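Local coordinates for uncharacterized protein (Desulfotomaculum acetoxidans, PDB 3U4Y), which is of unknown function but adopts a seven-bladed beta-propeller fold related to the lactonase family, whose members include sugar-lactone hydrolases, at residues D41-A46 with S85-D90; F60-V65 with I79-S84; T100-N105 with Y128-I133. One frame throughout, in Å; residues are numbered along the deposited sequence.

Following the chain from its N terminus, the first partner is the innermost strand of one propeller blade, 41-46, which is met again when 85-90 returns from the periphery, closing a loop of 38 residues as interaction 1 across the interface with the next blade. Within that loop lies interaction 2, where 60-65 and 79-84 pair as the outer strands of blade 42-81; its last residue, Ser84, leads directly into 85-90. Interaction 3 then follows in series: 100-105, leaving the second strand of the following blade, meets 128-133, which enters the one after. Thus one contact builds a blade and two join successive blades. The backbone bond from Ala87 N to Val101 O couples interactions 1 and 3.

Interaction 1: D41-A46 with S85-D90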
ATOM      1  N   ASP A  41      16.027  -8.133  -0.590  1.00 52.13           N
ATOM      2  CA  ASP A  41      15.174  -8.340   0.560  1.00 45.42           C
ATOM      3  C   ASP A  41      13.808  -7.635   0.335  1.00 46.43           C
ATOM      4  O   ASP A  41      13.420  -6.722   1.085  1.00 34.53           O
ATOM      5  CB  ASP A  41      15.930  -7.735   1.746  1.00 37.37           C
ATOM      6  CG  ASP A  41      15.371  -8.144   3.056  1.00 57.87           C
ATOM      7  OD1 ASP A  41      14.876  -9.285   3.151  1.00 70.36           O
ATOM      8  OD2 ASP A  41      15.429  -7.325   3.995  1.00 66.67           O
ATOM      9  N   PHE A  42      13.087  -8.058  -0.705  1.00 41.52           N
ATOM     10  CA  PHE A  42      11.925  -7.304  -1.210  1.00 41.65           C
ATOM     11  C   PHE A  42      10.713  -7.229  -0.269  1.00 41.77           C
ATOM     12  O   PHE A  42      10.365  -8.199   0.402  1.00 37.02           O
ATOM     13  CB  PHE A  42      11.472  -7.837  -2.570  1.00 42.20           C
ATOM     14  CG  PHE A  42      12.406  -7.501  -3.700  1.00 48.69           C
ATOM     15  CD1 PHE A  42      13.066  -6.284  -3.739  1.00 40.93           C
ATOM     16  CD2 PHE A  42      12.624  -8.412  -4.731  1.00 52.59           C
ATOM     17  CE1 PHE A  42      13.924  -5.981  -4.784  1.00 33.71           C
ATOM     18  CE2 PHE A  42      13.481  -8.118  -5.772  1.00 41.59           C
ATOM     19  CZ  PHE A  42      14.133  -6.900  -5.796  1.00 36.82           C
ATOM     20  N   VAL A  43      10.064  -6.066  -0.251  1.00 43.06           N
ATOM     21  CA  VAL A  43       8.913  -5.845   0.619  1.00 41.73           C
ATOM     22  C   VAL A  43       7.660  -5.410  -0.151  1.00 32.19           C
ATOM     23  O   VAL A  43       6.762  -6.217  -0.359  1.00 20.19           O
ATOM     24  CB  VAL A  43       9.229  -4.862   1.788  1.00 36.54           C
ATOM     25  CG1 VAL A  43       8.056  -4.777   2.732  1.00 26.29           C
ATOM     26  CG2 VAL A  43      10.479  -5.311   2.556  1.00 32.75           C
ATOM     27  N   ASP A  44       7.604  -4.149  -0.576  1.00 46.61           N
ATOM     28  CA  ASP A  44       6.391  -3.601  -1.208  1.00 56.51           C
ATOM     29  C   ASP A  44       6.676  -3.041  -2.609  1.00 49.87           C
ATOM     30  O   ASP A  44       7.837  -2.949  -3.015  1.00 49.87           O
ATOM     31  CB  ASP A  44       5.748  -2.520  -0.310  1.00 60.72           C
ATOM     32  CG  ASP A  44       4.265  -2.289  -0.615  1.00 72.26           C
ATOM     33  OD1 ASP A  44       3.791  -1.127  -0.505  1.00 74.82           O
ATOM     34  OD2 ASP A  44       3.568  -3.272  -0.952  1.00 76.55           O
ATOM     35  N   THR A  45       5.607  -2.687  -3.335  1.00 36.93           N
ATOM     36  CA  THR A  45       5.685  -2.072  -4.668  1.00 30.38           C
ATOM     37  C   THR A  45       4.661  -0.977  -4.850  1.00 40.39           C
ATOM     38  O   THR A  45       3.559  -1.021  -4.293  1.00 47.05           O
ATOM     39  CB  THR A  45       5.360  -3.056  -5.812  1.00 34.04           C
ATOM     40  OG1 THR A  45       4.456  -4.067  -5.351  1.00 43.24           O
ATOM     41  CG2 THR A  45       6.589  -3.691  -6.346  1.00 29.06           C
ATOM     42  N   ALA A  46       5.019  -0.010  -5.680  1.00 45.62           N
ATOM     43  CA  ALA A  46       4.061   0.958  -6.188  1.00 39.73           C
ATOM     44  C   ALA A  46       4.119   0.873  -7.697  1.00 31.12           C
ATOM     45  O   ALA A  46       5.031   0.264  -8.234  1.00 28.31           O
ATOM     46  CB  ALA A  46       4.401   2.348  -5.721  1.00 31.26           C
ATOM     47  N   SER A  85      16.763   1.208   5.932  1.00 47.65           N
ATOM     48  CA  SER A  85      15.822   0.228   5.384  1.00 40.89           C
ATOM     49  C   SER A  85      14.529   0.832   4.809  1.00 40.91           C
ATOM     50  O   SER A  85      14.217   2.001   5.042  1.00 50.07           O
ATOM     51  CB  SER A  85      15.449  -0.780   6.451  1.00 39.17           C
ATOM     52  OG  SER A  85      14.396  -0.263   7.245  1.00 43.66           O
HETATM   53  N   MSE A  86      13.765   0.011   4.087  1.00 30.45           N
HETATM   54  CA  MSE A  86      12.567   0.464   3.391  1.00 35.46           C
HETATM   55  C   MSE A  86      11.447  -0.565   3.420  1.00 38.17           C
HETATM   56  O   MSE A  86      11.719  -1.764   3.393  1.00 46.47           O
HETATM   57  CB  MSE A  86      12.901   0.714   1.927  1.00 45.52           C
HETATM   58  CG  MSE A  86      13.714   1.943   1.669  1.00 53.88           C
HETATM   59 SE   MSE A  86      14.540   1.819  -0.079  0.95 58.82          SE
HETATM   60  CE  MSE A  86      16.068   2.985   0.273  1.00 65.44           C
ATOM     61  N   ALA A  87      10.190  -0.110   3.444  1.00 24.56           N
ATOM     62  CA  ALA A  87       9.072  -1.045   3.331  1.00 29.49           C
ATOM     63  C   ALA A  87       7.867  -0.503   2.543  1.00 44.65           C
ATOM     64  O   ALA A  87       7.855  -0.618   1.327  1.00 56.85           O
ATOM     65  CB  ALA A  87       8.665  -1.608   4.698  1.00 27.12           C
ATOM     66  N   ASP A  88       6.849   0.058   3.196  1.00 47.75           N
ATOM     67  CA  ASP A  88       5.714   0.573   2.421  1.00 48.80           C
ATOM     68  C   ASP A  88       6.241   1.671   1.488  1.00 45.17           C
ATOM     69  O   ASP A  88       7.210   2.370   1.820  1.00 45.33           O
ATOM     70  CB  ASP A  88       4.534   1.061   3.313  1.00 16.14           C
ATOM     71  CG  ASP A  88       3.157   1.050   2.573  1.00 88.81           C
ATOM     72  OD1 ASP A  88       3.080   0.593   1.408  1.00 92.29           O
ATOM     73  OD2 ASP A  88       2.139   1.487   3.163  1.00 80.33           O
ATOM     74  N   VAL A  89       5.636   1.773   0.302  1.00 36.68           N
ATOM     75  CA  VAL A  89       5.901   2.877  -0.616  1.00 32.93           C
ATOM     76  C   VAL A  89       4.635   3.430  -1.175  1.00 26.26           C
ATOM     77  O   VAL A  89       3.699   2.691  -1.476  1.00 28.69           O
ATOM     78  CB  VAL A  89       6.669   2.447  -1.872  1.00 30.46           C
ATOM     79  CG1 VAL A  89       8.005   3.126  -1.925  1.00 31.75           C
ATOM     80  CG2 VAL A  89       6.770   0.937  -1.962  1.00 24.58           C
ATOM     81  N   ASP A  90       4.636   4.739  -1.354  1.00 35.01           N
ATOM     82  CA  ASP A  90       3.639   5.390  -2.179  1.00 39.71           C
ATOM     83  C   ASP A  90       4.345   6.321  -3.133  1.00 41.94           C
ATOM     84  O   ASP A  90       5.467   6.743  -2.874  1.00 45.18           O
ATOM     85  CB  ASP A  90       2.635   6.178  -1.339  1.00 40.98           C
ATOM     86  CG  ASP A  90       1.223   6.089  -1.896  1.00 55.01           C
ATOM     87  OD1 ASP A  90       0.969   5.170  -2.715  1.00 44.50           O
ATOM     88  OD2 ASP A  90       0.371   6.928  -1.514  1.00 68.93           O
TER
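Val43 lies level with Ala87 and Asp44 with Asp88 where two segments run in nearly the same direction, 30° apart, with the CA atoms of the first pair 5.5 Å from each other. No clear backbone hydrogen bond spans them, so this is packing between two segments of like direction rather than an extension of either sheet.

Val43 places its CG1 anti to the backbone N (chi1 -174°), and this methyl lies 3.8 Å from Ala87 CB. Its other branch, CG2, comes to Met86 O, while the selenomethionine side chain of Met86 turns elsewhere. Asp44 lays its CB against the carbonyl oxygen Ala87 O, and the methyl Val89 CG2 reaches the same CB from the next position at 4.0 Å. The acids Asp44 and Asp88 run alongside each other with their carboxylates at the same end, the planes turned 56° apart; Asp44 OD1 and Asp88 OD1 are 2.7 Å apart. Asp88 OD2 accepts the backbone N-H of Ile133, on the inner strand of the following blade, and Asp88 OD1 takes a weak bond from Val89 N. Ala46 CB completes the apolar part against Val89 CB at 4.5 Å.

The contact is buried near the middle of the molecule. Thr57, on strand 53-58, links both partners through its hydroxyl, which bonds to Asp44 N and to Ala87 O. Strand 42-47 is the inner strand of its blade, with Phe42 and Thr45 turned to strand 11-16 of the preceding one, while Met86 and Val89 touch both Thr57 and Thr100, the latter on strand 97-100 of their own blade.

Interaction 2: F60-V65 with I79-S84; sequences FCQTLV and IQEGQS
Thr63, Leu64 and Val65 pair with Glu81, Gln80 and Ile79 in the beta hairpin of strands 63-68 and 75-81, the two outer strands of a four-stranded propeller blade. The strand axes are 159° apart in direction and approach to 4.7 Å.

Backbone bonding sets the register. Leu64 and Gln80 form the antiparallel hydrogen-bonded pair, exchanging both of their bonds: Leu64 N to Gln80 O at 2.9 Å and Gln80 N to Leu64 O at 3.1 Å. Thr63 with Glu81 and Val65 with Ile79 are the non-hydrogen-bonded pairs that flank it. Beyond the regular strands the ladder gains one more rung, from Gly82 N to Gln62 O at 2.8 Å, and it is almost straight, 176° at the hydrogen.

Apolar packing lies on the face carrying Thr63, Val65 and Ile79. The methyl Thr63 CG2, set anti to the backbone N, meets Ile79 CG2, the two side chains crossing at a slant. Val65 and Ile79 instead run side by side, with Val65 CG1 and Ile79 CG1 in contact at 4.2 Å. Leu64 and Gln80 point to the other face, where both reach Phe120 on the outer strand of the following blade.

Polar side chains gather at the open end of the hairpin, where the chain turns toward that blade. Thr63 OG1 donates to Cys61 O within its own segment, from above the carbonyl plane. Gln62, the largest contributor to the buried surface, holds CG between its backbone N and carbonyl carbon (chi1 61°) and then extends across the other segment, bringing Gln62 NE2 within 2.8 Å of Gly82 O in a bent hydrogen bond.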
ATOM      1  N   PHE A  60      16.444  -5.089   4.638  1.00 53.41           N
ATOM      2  CA  PHE A  60      17.792  -5.256   5.195  1.00 49.57           C
ATOM      3  C   PHE A  60      18.845  -4.971   4.120  1.00 48.73           C
ATOM      4  O   PHE A  60      19.967  -4.543   4.425  1.00 47.58           O
ATOM      5  CB  PHE A  60      17.918  -6.657   5.838  1.00 55.06           C
ATOM      6  CG  PHE A  60      19.329  -7.089   6.145  1.00 79.18           C
ATOM      7  CD1 PHE A  60      20.215  -6.252   6.811  1.00 89.60           C
ATOM      8  CD2 PHE A  60      19.763  -8.364   5.793  1.00 89.79           C
ATOM      9  CE1 PHE A  60      21.519  -6.671   7.096  1.00 89.56           C
ATOM     10  CE2 PHE A  60      21.059  -8.785   6.078  1.00 91.65           C
ATOM     11  CZ  PHE A  60      21.935  -7.940   6.729  1.00 88.02           C
ATOM     12  N   CYS A  61      18.458  -5.155   2.860  1.00 37.87           N
ATOM     13  CA  CYS A  61      19.297  -4.742   1.743  1.00 34.14           C
ATOM     14  C   CYS A  61      19.215  -3.229   1.457  1.00 34.85           C
ATOM     15  O   CYS A  61      19.935  -2.713   0.618  1.00 43.29           O
ATOM     16  CB  CYS A  61      18.952  -5.555   0.485  1.00 40.92           C
ATOM     17  SG  CYS A  61      19.516  -7.304   0.467  1.00 57.43           S
ATOM     18  N   GLN A  62      18.340  -2.528   2.167  1.00 37.88           N
ATOM     19  CA  GLN A  62      18.073  -1.094   1.948  1.00 39.18           C
ATOM     20  C   GLN A  62      18.235  -0.559   0.519  1.00 42.23           C
ATOM     21  O   GLN A  62      18.794   0.516   0.299  1.00 39.91           O
ATOM     22  CB  GLN A  62      18.850  -0.218   2.932  1.00 30.96           C
ATOM     23  CG  GLN A  62      20.342  -0.323   2.871  1.00 32.61           C
ATOM     24  CD  GLN A  62      20.984   0.219   4.135  1.00 39.45           C
ATOM     25  OE1 GLN A  62      20.855  -0.374   5.201  1.00 42.37           O
ATOM     26  NE2 GLN A  62      21.664   1.353   4.025  1.00 41.40           N
ATOM     27  N   THR A  63      17.695  -1.292  -0.445  1.00 37.95           N
ATOM     28  CA  THR A  63      17.811  -0.894  -1.832  1.00 36.46           C
ATOM     29  C   THR A  63      16.476  -0.738  -2.556  1.00 37.31           C
ATOM     30  O   THR A  63      15.634  -1.628  -2.518  1.00 29.01           O
ATOM     31  CB  THR A  63      18.655  -1.905  -2.597  1.00 36.43           C
ATOM     32  OG1 THR A  63      19.964  -1.943  -2.019  1.00 35.79           O
ATOM     33  CG2 THR A  63      18.741  -1.518  -4.071  1.00 36.74           C
ATOM     34  N   LEU A  64      16.299   0.392  -3.231  1.00 40.47           N
ATOM     35  CA  LEU A  64      15.137   0.584  -4.093  1.00 37.48           C
ATOM     36  C   LEU A  64      15.468   0.277  -5.556  1.00 39.30           C
ATOM     37  O   LEU A  64      16.462   0.764  -6.083  1.00 48.98           O
ATOM     38  CB  LEU A  64      14.631   2.021  -3.977  1.00 36.12           C
ATOM     39  CG  LEU A  64      13.456   2.425  -4.881  1.00 36.50           C
ATOM     40  CD1 LEU A  64      12.391   3.191  -4.107  1.00 25.81           C
ATOM     41  CD2 LEU A  64      13.933   3.231  -6.065  1.00 31.13           C
ATOM     42  N   VAL A  65      14.640  -0.525  -6.214  1.00 31.42           N
ATOM     43  CA  VAL A  65      14.808  -0.760  -7.652  1.00 42.85           C
ATOM     44  C   VAL A  65      13.632  -0.195  -8.473  1.00 47.91           C
ATOM     45  O   VAL A  65      12.482  -0.245  -8.032  1.00 50.17           O
ATOM     46  CB  VAL A  65      15.000  -2.256  -7.977  1.00 40.85           C
ATOM     47  CG1 VAL A  65      15.855  -2.908  -6.930  1.00 44.08           C
ATOM     48  CG2 VAL A  65      13.669  -2.954  -8.046  1.00 45.07           C
ATOM     49  N   ILE A  79      19.124   1.045  -9.826  1.00 43.68           N
ATOM     50  CA  ILE A  79      19.251   0.392  -8.517  1.00 47.80           C
ATOM     51  C   ILE A  79      20.029   1.301  -7.576  1.00 58.31           C
ATOM     52  O   ILE A  79      21.242   1.461  -7.730  1.00 68.00           O
ATOM     53  CB  ILE A  79      19.950  -0.995  -8.583  1.00 45.65           C
ATOM     54  CG1 ILE A  79      19.101  -1.988  -9.383  1.00 43.17           C
ATOM     55  CG2 ILE A  79      20.187  -1.528  -7.186  1.00 33.04           C
ATOM     56  CD1 ILE A  79      19.545  -3.420  -9.314  1.00 33.15           C
ATOM     57  N   GLN A  80      19.325   1.901  -6.614  1.00 52.86           N
ATOM     58  CA  GLN A  80      19.949   2.797  -5.639  1.00 52.11           C
ATOM     59  C   GLN A  80      19.858   2.277  -4.199  1.00 49.94           C
ATOM     60  O   GLN A  80      18.873   1.633  -3.826  1.00 51.36           O
ATOM     61  CB  GLN A  80      19.338   4.189  -5.744  1.00 49.18           C
ATOM     62  CG  GLN A  80      19.706   4.918  -7.022  1.00 60.72           C
ATOM     63  CD  GLN A  80      21.152   5.377  -7.030  1.00 74.29           C
ATOM     64  OE1 GLN A  80      21.741   5.610  -5.974  1.00 87.69           O
ATOM     65  NE2 GLN A  80      21.733   5.504  -8.221  1.00 69.04           N
ATOM     66  N   GLU A  81      20.892   2.541  -3.401  1.00 40.27           N
ATOM     67  CA  GLU A  81      20.866   2.176  -1.983  1.00 45.50           C
ATOM     68  C   GLU A  81      20.425   3.385  -1.183  1.00 52.93           C
ATOM     69  O   GLU A  81      20.815   4.519  -1.479  1.00 65.75           O
ATOM     70  CB  GLU A  81      22.237   1.686  -1.477  1.00 48.71           C
ATOM     71  CG  GLU A  81      22.698   2.336  -0.144  1.00 83.65           C
ATOM     72  CD  GLU A  81      23.987   1.741   0.454  1.00 84.63           C
ATOM     73  OE1 GLU A  81      24.266   0.537   0.258  1.00 83.37           O
ATOM     74  OE2 GLU A  81      24.719   2.488   1.140  1.00 84.27           O
ATOM     75  N   GLY A  82      19.602   3.149  -0.173  1.00 45.50           N
ATOM     76  CA  GLY A  82      19.180   4.230   0.687  1.00 47.02           C
ATOM     77  C   GLY A  82      19.999   4.327   1.961  1.00 50.93           C
ATOM     78  O   GLY A  82      20.751   3.427   2.314  1.00 58.37           O
ATOM     79  N   GLN A  83      19.840   5.445   2.651  1.00 48.23           N
ATOM     80  CA  GLN A  83      20.428   5.656   3.955  1.00 52.50           C
ATOM     81  C   GLN A  83      20.085   4.524   4.936  1.00 58.16           C
ATOM     82  O   GLN A  83      20.946   4.056   5.693  1.00 67.04           O
ATOM     83  CB  GLN A  83      19.935   6.996   4.494  1.00 62.46           C
ATOM     84  CG  GLN A  83      21.020   8.032   4.704  1.00 82.43           C
ATOM     85  CD  GLN A  83      21.369   8.201   6.181  1.00 99.80           C
ATOM     86  OE1 GLN A  83      21.696   7.232   6.875  1.00101.65           O
ATOM     87  NE2 GLN A  83      21.282   9.437   6.671  1.00102.89           N
ATOM     88  N   SER A  84      18.828   4.086   4.929  1.00 51.49           N
ATOM     89  CA  SER A  84      18.381   3.027   5.832  1.00 52.02           C
ATOM     90  C   SER A  84      17.342   2.132   5.164  1.00 48.35           C
ATOM     91  O   SER A  84      17.068   2.281   3.975  1.00 39.44           O
ATOM     92  CB  SER A  84      17.812   3.618   7.121  1.00 57.70           C
ATOM     93  OG  SER A  84      16.667   4.414   6.856  1.00 63.05           O
TER

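Interaction 3: T100-N105 with Y128-I133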
ATOM      1  N   THR A 100       9.241   6.411   0.872  1.00 31.25           N
ATOM      2  CA  THR A 100       9.417   5.147   1.566  1.00 33.30           C
ATOM      3  C   THR A 100       9.508   5.311   3.065  1.00 40.17           C
ATOM      4  O   THR A 100      10.058   6.280   3.583  1.00 46.83           O
ATOM      5  CB  THR A 100      10.699   4.456   1.126  1.00 40.51           C
ATOM      6  OG1 THR A 100      11.003   4.840  -0.215  1.00 47.55           O
ATOM      7  CG2 THR A 100      10.538   2.958   1.202  1.00 36.31           C
ATOM      8  N   VAL A 101       8.985   4.323   3.763  1.00 34.68           N
ATOM      9  CA  VAL A 101       9.000   4.351   5.199  1.00 35.45           C
ATOM     10  C   VAL A 101       9.810   3.158   5.717  1.00 39.48           C
ATOM     11  O   VAL A 101      10.036   2.177   5.000  1.00 35.45           O
ATOM     12  CB  VAL A 101       7.549   4.410   5.725  1.00 42.18           C
ATOM     13  CG1 VAL A 101       7.317   3.464   6.907  1.00 53.33           C
ATOM     14  CG2 VAL A 101       7.201   5.843   6.066  1.00 33.78           C
ATOM     15  N   THR A 102      10.257   3.253   6.961  1.00 36.74           N
ATOM     16  CA  THR A 102      11.153   2.262   7.529  1.00 36.31           C
ATOM     17  C   THR A 102      10.591   0.846   7.568  1.00 38.22           C
ATOM     18  O   THR A 102       9.374   0.644   7.577  1.00 42.27           O
ATOM     19  CB  THR A 102      11.525   2.640   8.950  1.00 35.53           C
ATOM     20  OG1 THR A 102      12.669   1.884   9.362  1.00 41.71           O
ATOM     21  CG2 THR A 102      10.359   2.361   9.863  1.00 35.27           C
ATOM     22  N   GLY A 103      11.511  -0.121   7.586  1.00 38.33           N
ATOM     23  CA  GLY A 103      11.206  -1.525   7.806  1.00 33.28           C
ATOM     24  C   GLY A 103      11.792  -1.975   9.146  1.00 39.91           C
ATOM     25  O   GLY A 103      11.925  -1.175  10.076  1.00 32.46           O
ATOM     26  N   LEU A 104      12.166  -3.246   9.252  1.00 38.89           N
ATOM     27  CA  LEU A 104      12.616  -3.792  10.526  1.00 29.80           C
ATOM     28  C   LEU A 104      13.910  -3.183  11.067  1.00 33.76           C
ATOM     29  O   LEU A 104      13.969  -2.812  12.240  1.00 34.68           O
ATOM     30  CB  LEU A 104      12.755  -5.311  10.447  1.00 35.71           C
ATOM     31  CG  LEU A 104      12.457  -6.135  11.705  1.00 31.24           C
ATOM     32  CD1 LEU A 104      13.339  -7.364  11.729  1.00 22.54           C
ATOM     33  CD2 LEU A 104      12.638  -5.331  12.978  1.00 24.33           C
ATOM     34  N   ASN A 105      14.957  -3.091  10.254  1.00 43.76           N
ATOM     35  CA  ASN A 105      16.226  -2.633  10.830  1.00 66.89           C
ATOM     36  C   ASN A 105      16.346  -1.128  10.857  1.00 48.99           C
ATOM     37  O   ASN A 105      15.808  -0.436   9.997  1.00 44.31           O
ATOM     38  CB  ASN A 105      17.455  -3.293  10.190  1.00 86.81           C
ATOM     39  CG  ASN A 105      17.308  -3.466   8.704  1.00100.36           C
ATOM     40  OD1 ASN A 105      16.410  -4.175   8.246  1.00104.37           O
ATOM     41  ND2 ASN A 105      18.194  -2.834   7.934  1.00104.70           N
ATOM     42  N   TYR A 128      10.300   5.206  16.165  1.00 30.20           N
ATOM     43  CA  TYR A 128      10.468   3.760  16.268  1.00 28.01           C
ATOM     44  C   TYR A 128       9.262   2.905  15.860  1.00 31.50           C
ATOM     45  O   TYR A 128       9.434   1.836  15.286  1.00 42.70           O
ATOM     46  CB  TYR A 128      10.877   3.404  17.702  1.00 15.69           C
ATOM     47  CG  TYR A 128       9.753   3.500  18.685  1.00 14.42           C
ATOM     48  CD1 TYR A 128       9.086   2.366  19.117  1.00 22.76           C
ATOM     49  CD2 TYR A 128       9.340   4.721  19.163  1.00 21.32           C
ATOM     50  CE1 TYR A 128       8.041   2.449  20.013  1.00 25.09           C
ATOM     51  CE2 TYR A 128       8.284   4.825  20.060  1.00 20.10           C
ATOM     52  CZ  TYR A 128       7.639   3.687  20.487  1.00 25.45           C
ATOM     53  OH  TYR A 128       6.591   3.793  21.382  1.00 27.55           O
ATOM     54  N   ASP A 129       8.051   3.372  16.147  1.00 24.50           N
ATOM     55  CA  ASP A 129       6.848   2.552  15.962  1.00 31.88           C
ATOM     56  C   ASP A 129       6.163   2.777  14.636  1.00 29.80           C
ATOM     57  O   ASP A 129       5.026   2.347  14.457  1.00 35.05           O
ATOM     58  CB  ASP A 129       5.831   2.787  17.086  1.00 35.55           C
ATOM     59  CG  ASP A 129       5.558   4.255  17.327  1.00 36.43           C
ATOM     60  OD1 ASP A 129       6.362   5.110  16.902  1.00 38.13           O
ATOM     61  OD2 ASP A 129       4.543   4.555  17.966  1.00 34.05           O
ATOM     62  N   ALA A 130       6.871   3.436  13.723  1.00 22.59           N
ATOM     63  CA  ALA A 130       6.342   3.861  12.431  1.00 22.58           C
ATOM     64  C   ALA A 130       6.123   2.723  11.421  1.00 32.19           C
ATOM     65  O   ALA A 130       7.075   2.055  11.032  1.00 53.69           O
ATOM     66  CB  ALA A 130       7.274   4.872  11.851  1.00 20.48           C
ATOM     67  N   VAL A 131       4.877   2.500  11.007  1.00 25.32           N
ATOM     68  CA  VAL A 131       4.576   1.609   9.880  1.00 32.87           C
ATOM     69  C   VAL A 131       3.478   2.180   8.979  1.00 36.50           C
ATOM     70  O   VAL A 131       2.597   2.908   9.435  1.00 42.41           O
ATOM     71  CB  VAL A 131       4.180   0.181  10.316  1.00 27.17           C
ATOM     72  CG1 VAL A 131       5.188  -0.344  11.291  1.00 52.53           C
ATOM     73  CG2 VAL A 131       2.808   0.159  10.936  1.00 20.40           C
ATOM     74  N   GLY A 132       3.541   1.832   7.702  1.00 25.92           N
ATOM     75  CA  GLY A 132       2.583   2.305   6.730  1.00 31.10           C
ATOM     76  C   GLY A 132       2.855   3.718   6.251  1.00 34.26           C
ATOM     77  O   GLY A 132       3.312   4.574   7.015  1.00 19.74           O
ATOM     78  N   ILE A 133       2.589   3.953   4.967  1.00 40.81           N
ATOM     79  CA  ILE A 133       2.648   5.298   4.403  1.00 39.57           C
ATOM     80  C   ILE A 133       1.508   5.506   3.416  1.00 40.16           C
ATOM     81  O   ILE A 133       0.998   4.557   2.795  1.00 47.88           O
ATOM     82  CB  ILE A 133       4.026   5.633   3.753  1.00 24.90           C
ATOM     83  CG1 ILE A 133       4.149   7.121   3.458  1.00 17.44           C
ATOM     84  CG2 ILE A 133       4.235   4.885   2.470  1.00 32.69           C
ATOM     85  CD1 ILE A 133       5.480   7.493   2.877  1.00 13.24           C
TER
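Val101 and Ile133 pass alongside with their side chains running contrary ways, and this overlap of two branched side chains forms the centre of the contact. Val101 CG2 rests 3.9 Å from Ile133 CB and 4.0 Å from Ile133 CD1, so one methyl touches both the root and the tip of the isoleucine. Ile133 can offer both because CG1 stands anti to the backbone N (chi1 -168°) and the chain continues fully extended, carrying CD1 along the valine and on toward the backbone of Thr100.

The second valine branch looks the other way along the strand. Val101 CG1 lies over the backbone at Gly132, 4.2 Å from Gly132 O, and has Val131 CA and Ala130 O slightly farther off. Gly132 has a positive phi of 79°, a backbone setting that suits a glycine. Thr102 then adds a lesser contact beside the valine: Thr102 CG2 approaches Ala130 O to 3.5 Å, with Ala130 CB nearby. Thr102 OG1 makes a weak hydrogen bond with Ser85 OG.

No hydrogen bond joins the two segments directly, so they are held by van der Waals packing. Val101 also bonds through its backbone to Ala87 and Asp88 of 85-90. Met110 touches both Val101 and Ile133, while Ile145 touches Val101 and Ile143 touches Ile133.

The arrangement is that of a propeller's blade interface, in which residues just past the second strand of one blade pack on the innermost strand of the next.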